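Local coordinates for phosphate ABC transporter, phosphate-binding protein (PDB 4Q8R) that probably captures phosphate outside the cell membrane with high affinity and delivers it to an ABC-type transporter for import, at residues Thr108-Leu113 with Ala118-Val123; Ala22-Thr27 with Ile225-Ser230. All coordinates share one frame; numbering follows the deposited sequence. Where two conformers were deposited one is given.

Contact 1. Residues Thr108-Leu113 with Ala118-Val123; sequences TNWKEL and APIVVV
Asn109 OD1 works in two directions: it takes the amide of Ala118 across the contact and closes an Asx turn by accepting from Lys111 N. Lys111 N, 2.8 Å from Asn109 OD1, lies in the carbonyl plane on a lone pair. Ala118 N reaches Asn109 OD1 at 3.2 Å from above that plane, with a bent N-H...O angle of 139°. CG stands anti to the backbone N (chi1 -174°), which swings the amide over the Ala118 backbone, and Asp117 OD1 takes the ND2 end. The backbones join at a single bridge between Asn109 and Pro119. It is flanked by Trp110 N to Ala118 O (2.9 Å) and the bond from Ile120 N to Thr108 O (3.0 Å). One water donates to both Thr108 O and Ile120 O. Ile120 CG1 sits squarely over the five-membered ring of Trp110, 3.6 Å from its centroid, a CH-pi contact, while Ile120 CD1 meets Leu113 CD1 at 4.0 Å. Trp110 NE1 ties the indole to Asn168 O. The bridge and its flanking bonds pin the loop after helix 96-103 to the lead-in of strand 121-125. Backbone bonds and the side chains of Asn109 and Glu112, whose OE2 accepts from Thr108 N and Asn109 N, set the turn, while the indole face gives Ile120 CG1 a flat surface and Pro119 O is buried without a partner.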
# COMPACT_ATOMS: atom_id res chain seq x y z
N THR A 108 -21.09 5.22 -12.75
CA THR A 108 -21.60 5.49 -11.44
C THR A 108 -22.53 4.43 -10.84
O THR A 108 -22.96 4.58 -9.71
CB THR A 108 -22.38 6.84 -11.48
OG1 THR A 108 -23.43 6.74 -12.43
CG2 THR A 108 -21.46 7.99 -11.86
N ASN A 109 -22.90 3.41 -11.63
CA ASN A 109 -23.84 2.38 -11.19
C ASN A 109 -23.21 1.03 -11.56
O ASN A 109 -22.65 0.93 -12.66
CB ASN A 109 -25.19 2.56 -11.91
CG ASN A 109 -26.27 1.61 -11.39
OD1 ASN A 109 -26.20 0.39 -11.56
ND2 ASN A 109 -27.23 2.16 -10.72
N TRP A 110 -23.29 0.04 -10.66
CA TRP A 110 -22.67 -1.22 -10.93
C TRP A 110 -23.22 -1.93 -12.16
O TRP A 110 -22.51 -2.75 -12.77
CB TRP A 110 -22.78 -2.14 -9.71
CG TRP A 110 -21.91 -1.74 -8.55
CD1 TRP A 110 -22.26 -1.06 -7.44
CD2 TRP A 110 -20.50 -2.07 -8.42
NE1 TRP A 110 -21.15 -0.92 -6.62
CE2 TRP A 110 -20.06 -1.51 -7.23
CE3 TRP A 110 -19.59 -2.75 -9.24
CZ2 TRP A 110 -18.73 -1.66 -6.78
CZ3 TRP A 110 -18.32 -2.91 -8.81
CH2 TRP A 110 -17.87 -2.31 -7.63
N LYS A 111 -24.42 -1.58 -12.58
CA LYS A 111 -24.96 -2.15 -13.77
C LYS A 111 -24.23 -1.78 -15.07
O LYS A 111 -24.25 -2.50 -16.05
CB LYS A 111 -26.33 -1.60 -13.95
CG LYS A 111 -27.29 -2.47 -13.48
CD LYS A 111 -27.68 -3.30 -14.61
CE LYS A 111 -29.02 -3.78 -14.23
NZ LYS A 111 -29.55 -4.67 -15.28
N GLU A 112 -23.53 -0.65 -15.02
CA GLU A 112 -22.73 -0.21 -16.10
C GLU A 112 -21.47 -1.06 -16.25
O GLU A 112 -20.73 -0.87 -17.20
CB GLU A 112 -22.33 1.26 -15.92
CG GLU A 112 -23.46 2.26 -16.01
CD GLU A 112 -23.02 3.70 -15.65
OE1 GLU A 112 -22.75 4.49 -16.61
OE2 GLU A 112 -22.92 4.00 -14.46
N LEU A 113 -21.27 -2.00 -15.32
CA LEU A 113 -20.19 -2.93 -15.35
C LEU A 113 -20.71 -4.36 -15.39
O LEU A 113 -19.95 -5.30 -15.26
CB LEU A 113 -19.32 -2.77 -14.09
CG LEU A 113 -18.70 -1.40 -13.88
CD1 LEU A 113 -18.27 -1.23 -12.47
CD2 LEU A 113 -17.56 -1.16 -14.83
N ALA A 118 -27.25 -0.59 -8.73
CA ALA A 118 -26.95 0.06 -7.47
C ALA A 118 -25.86 1.10 -7.70
O ALA A 118 -24.96 0.87 -8.49
CB ALA A 118 -26.48 -0.91 -6.46
N PRO A 119 -25.96 2.23 -7.02
CA PRO A 119 -24.85 3.24 -7.13
C PRO A 119 -23.52 2.66 -6.63
O PRO A 119 -23.49 1.94 -5.63
CB PRO A 119 -25.31 4.38 -6.23
CG PRO A 119 -26.34 3.82 -5.35
CD PRO A 119 -26.97 2.62 -6.01
N ILE A 120 -22.44 3.04 -7.24
CA ILE A 120 -21.13 2.68 -6.78
C ILE A 120 -20.69 3.65 -5.70
O ILE A 120 -20.83 4.88 -5.88
CB ILE A 120 -20.09 2.69 -7.94
CG1 ILE A 120 -20.50 1.78 -9.09
CG2 ILE A 120 -18.66 2.37 -7.42
CD1 ILE A 120 -19.67 1.87 -10.31
N VAL A 121 -20.22 3.14 -4.56
CA VAL A 121 -19.69 3.97 -3.50
C VAL A 121 -18.18 3.90 -3.72
O VAL A 121 -17.51 2.90 -3.35
CB VAL A 121 -20.15 3.52 -2.11
CG1 VAL A 121 -19.45 4.30 -0.98
CG2 VAL A 121 -21.69 3.62 -2.00
N VAL A 122 -17.63 4.93 -4.29
CA VAL A 122 -16.20 5.02 -4.61
C VAL A 122 -15.44 5.44 -3.37
O VAL A 122 -15.75 6.46 -2.74
CB VAL A 122 -15.92 6.02 -5.78
CG1 VAL A 122 -14.46 6.12 -6.06
CG2 VAL A 122 -16.66 5.64 -7.02
N VAL A 123 -14.41 4.66 -3.00
CA VAL A 123 -13.60 4.95 -1.85
C VAL A 123 -12.15 5.16 -2.27
O VAL A 123 -11.55 4.32 -2.94
CB VAL A 123 -13.70 3.88 -0.70
CG1 VAL A 123 -13.09 4.39 0.58
CG2 VAL A 123 -15.15 3.47 -0.47
O HOH W 1 -21.93 6.39 -7.78

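Contact 2. Residues Ala22-Thr27 with Ile225-Ser230; sequences AEAFKT and IDFILS
Phe25 and Phe227 meet between two helices of the PBP-superfamily fold, 15-28 and 219-229, in a buried contact made by side chains, with no hydrogen bond between the segments. The rings meet obliquely, centroids 5.6 Å apart and planes inclined at 49°. Both rings have CG anti to the backbone N (Phe25 chi1 -174°, Phe227 chi1 173°), and the two side chains run antiparallel, each passing the other. Each ring therefore lies near the base of the other residue. Phe25 CB comes over one face of the Phe227 ring, while Phe25 CD1 rests 3.6 Å from Phe227 CB. Phe25 also meets the ring of Phe224, one turn back from Phe227. The aliphatic part is smaller. Ala24 points its methyl at helix 219-229, and its CB lies 3.8 Å from Phe227 CZ. Helix 231-239 adds Glu232, which touches both Ala24 and Phe227, and Ile236, which touches Ala24. The side-chain hydroxyls of Thr27 and Ser230 each bond back to a carbonyl of their own segment. Thr27 OG1 lies 2.7 Å from Ala24 O, in the plane of that carbonyl. Ser230 is the N-cap of helix 231-239: its OG accepts from Gly233 N and donates to Phe227 O at 2.6 Å.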
# COMPACT_ATOMS: atom_id res chain seq x y z
N ALA A 22 9.76 -6.47 13.10
CA ALA A 22 10.23 -6.03 14.37
C ALA A 22 10.15 -7.13 15.40
O ALA A 22 11.05 -7.29 16.23
CB ALA A 22 9.46 -4.74 14.83
N GLU A 23 9.08 -7.89 15.40
CA GLU A 23 8.94 -8.87 16.47
C GLU A 23 9.97 -9.95 16.26
O GLU A 23 10.52 -10.52 17.23
CB GLU A 23 7.53 -9.47 16.52
CG GLU A 23 6.41 -8.46 16.85
CD GLU A 23 6.71 -7.44 17.99
OE1 GLU A 23 6.22 -6.26 18.01
OE2 GLU A 23 7.41 -7.79 18.92
N ALA A 24 10.23 -10.29 15.02
CA ALA A 24 11.20 -11.38 14.75
C ALA A 24 12.62 -10.88 15.09
O ALA A 24 13.45 -11.64 15.63
CB ALA A 24 11.11 -11.86 13.34
N PHE A 25 12.92 -9.64 14.73
CA PHE A 25 14.20 -9.03 15.03
C PHE A 25 14.48 -8.95 16.54
O PHE A 25 15.69 -9.01 16.97
CB PHE A 25 14.22 -7.63 14.40
CG PHE A 25 15.54 -6.93 14.51
CD1 PHE A 25 16.67 -7.41 13.82
CD2 PHE A 25 15.64 -5.73 15.23
CE1 PHE A 25 17.89 -6.73 13.90
CE2 PHE A 25 16.85 -5.04 15.30
CZ PHE A 25 17.97 -5.53 14.63
N LYS A 26 13.42 -8.84 17.36
CA LYS A 26 13.55 -8.77 18.81
C LYS A 26 14.25 -10.02 19.33
O LYS A 26 14.97 -9.96 20.34
CB LYS A 26 12.20 -8.58 19.52
CG LYS A 26 12.30 -8.19 20.98
CD LYS A 26 12.83 -6.77 21.19
CE LYS A 26 12.93 -6.38 22.65
NZ LYS A 26 13.39 -4.96 22.81
N THR A 27 14.04 -11.14 18.67
CA THR A 27 14.72 -12.34 19.10
C THR A 27 16.23 -12.34 18.72
O THR A 27 17.05 -12.99 19.40
CB THR A 27 14.05 -13.63 18.61
OG1 THR A 27 14.13 -13.70 17.19
CG2 THR A 27 12.59 -13.68 19.07
N ILE A 225 17.41 -3.03 9.03
CA ILE A 225 17.17 -3.08 7.59
C ILE A 225 17.86 -4.34 7.01
O ILE A 225 17.33 -5.01 6.13
CB ILE A 225 17.74 -1.84 6.95
CG1 ILE A 225 16.86 -0.62 7.37
CG2 ILE A 225 17.80 -2.00 5.45
CD1 ILE A 225 17.35 0.72 6.87
N ASP A 226 19.09 -4.62 7.46
CA ASP A 226 19.81 -5.82 6.99
C ASP A 226 19.02 -7.08 7.35
O ASP A 226 18.98 -8.05 6.57
CB ASP A 226 21.25 -5.83 7.55
CG ASP A 226 22.18 -4.80 6.84
OD1 ASP A 226 21.86 -4.29 5.73
OD2 ASP A 226 23.24 -4.49 7.43
N PHE A 227 18.37 -7.08 8.52
CA PHE A 227 17.56 -8.23 8.89
C PHE A 227 16.37 -8.39 7.95
O PHE A 227 16.02 -9.47 7.56
CB PHE A 227 17.05 -8.10 10.28
CG PHE A 227 16.09 -9.16 10.64
CD1 PHE A 227 16.54 -10.43 10.95
CD2 PHE A 227 14.70 -8.92 10.64
CE1 PHE A 227 15.64 -11.42 11.30
CE2 PHE A 227 13.80 -9.91 10.96
CZ PHE A 227 14.26 -11.17 11.29
N ILE A 228 15.72 -7.29 7.62
CA ILE A 228 14.56 -7.34 6.70
C ILE A 228 14.96 -7.90 5.34
O ILE A 228 14.20 -8.63 4.68
CB ILE A 228 13.91 -5.96 6.55
CG1 ILE A 228 13.32 -5.49 7.85
CG2 ILE A 228 12.83 -5.99 5.43
CD1 ILE A 228 12.87 -4.00 7.76
N LEU A 229 16.19 -7.60 4.92
CA LEU A 229 16.69 -8.04 3.63
C LEU A 229 17.26 -9.45 3.63
O LEU A 229 17.55 -10.02 2.56
CB LEU A 229 17.75 -7.12 3.07
CG LEU A 229 17.30 -5.70 2.78
CD1 LEU A 229 18.49 -4.84 2.42
CD2 LEU A 229 16.23 -5.70 1.69
N SER A 230 17.42 -9.99 4.84
CA SER A 230 17.94 -11.34 5.04
C SER A 230 16.95 -12.37 4.59
O SER A 230 15.74 -12.06 4.26
CB SER A 230 18.33 -11.56 6.50
OG SER A 230 17.22 -11.76 7.36

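From the N terminus, the chain first runs through helix 15-28, whose segment 22-27 waits for a partner 198 residues later. It then passes through strands 34-38, 55-58, 71-86 and 93-94, with the helices between them, and helix 96-103 before contact 1, where 108-113 and 118-123 close a loop of four intervening residues at the entry to strand 121-125. Only near the end does helix 219-229 return to complete contact 2. Contact 1 is thus nested inside the long loop closed by contact 2. They lie on opposite sides of the chain's centre, about 43 Å apart between contact centres: contact 1 organises a local turn, while contact 2 joins helices from near the two chain ends.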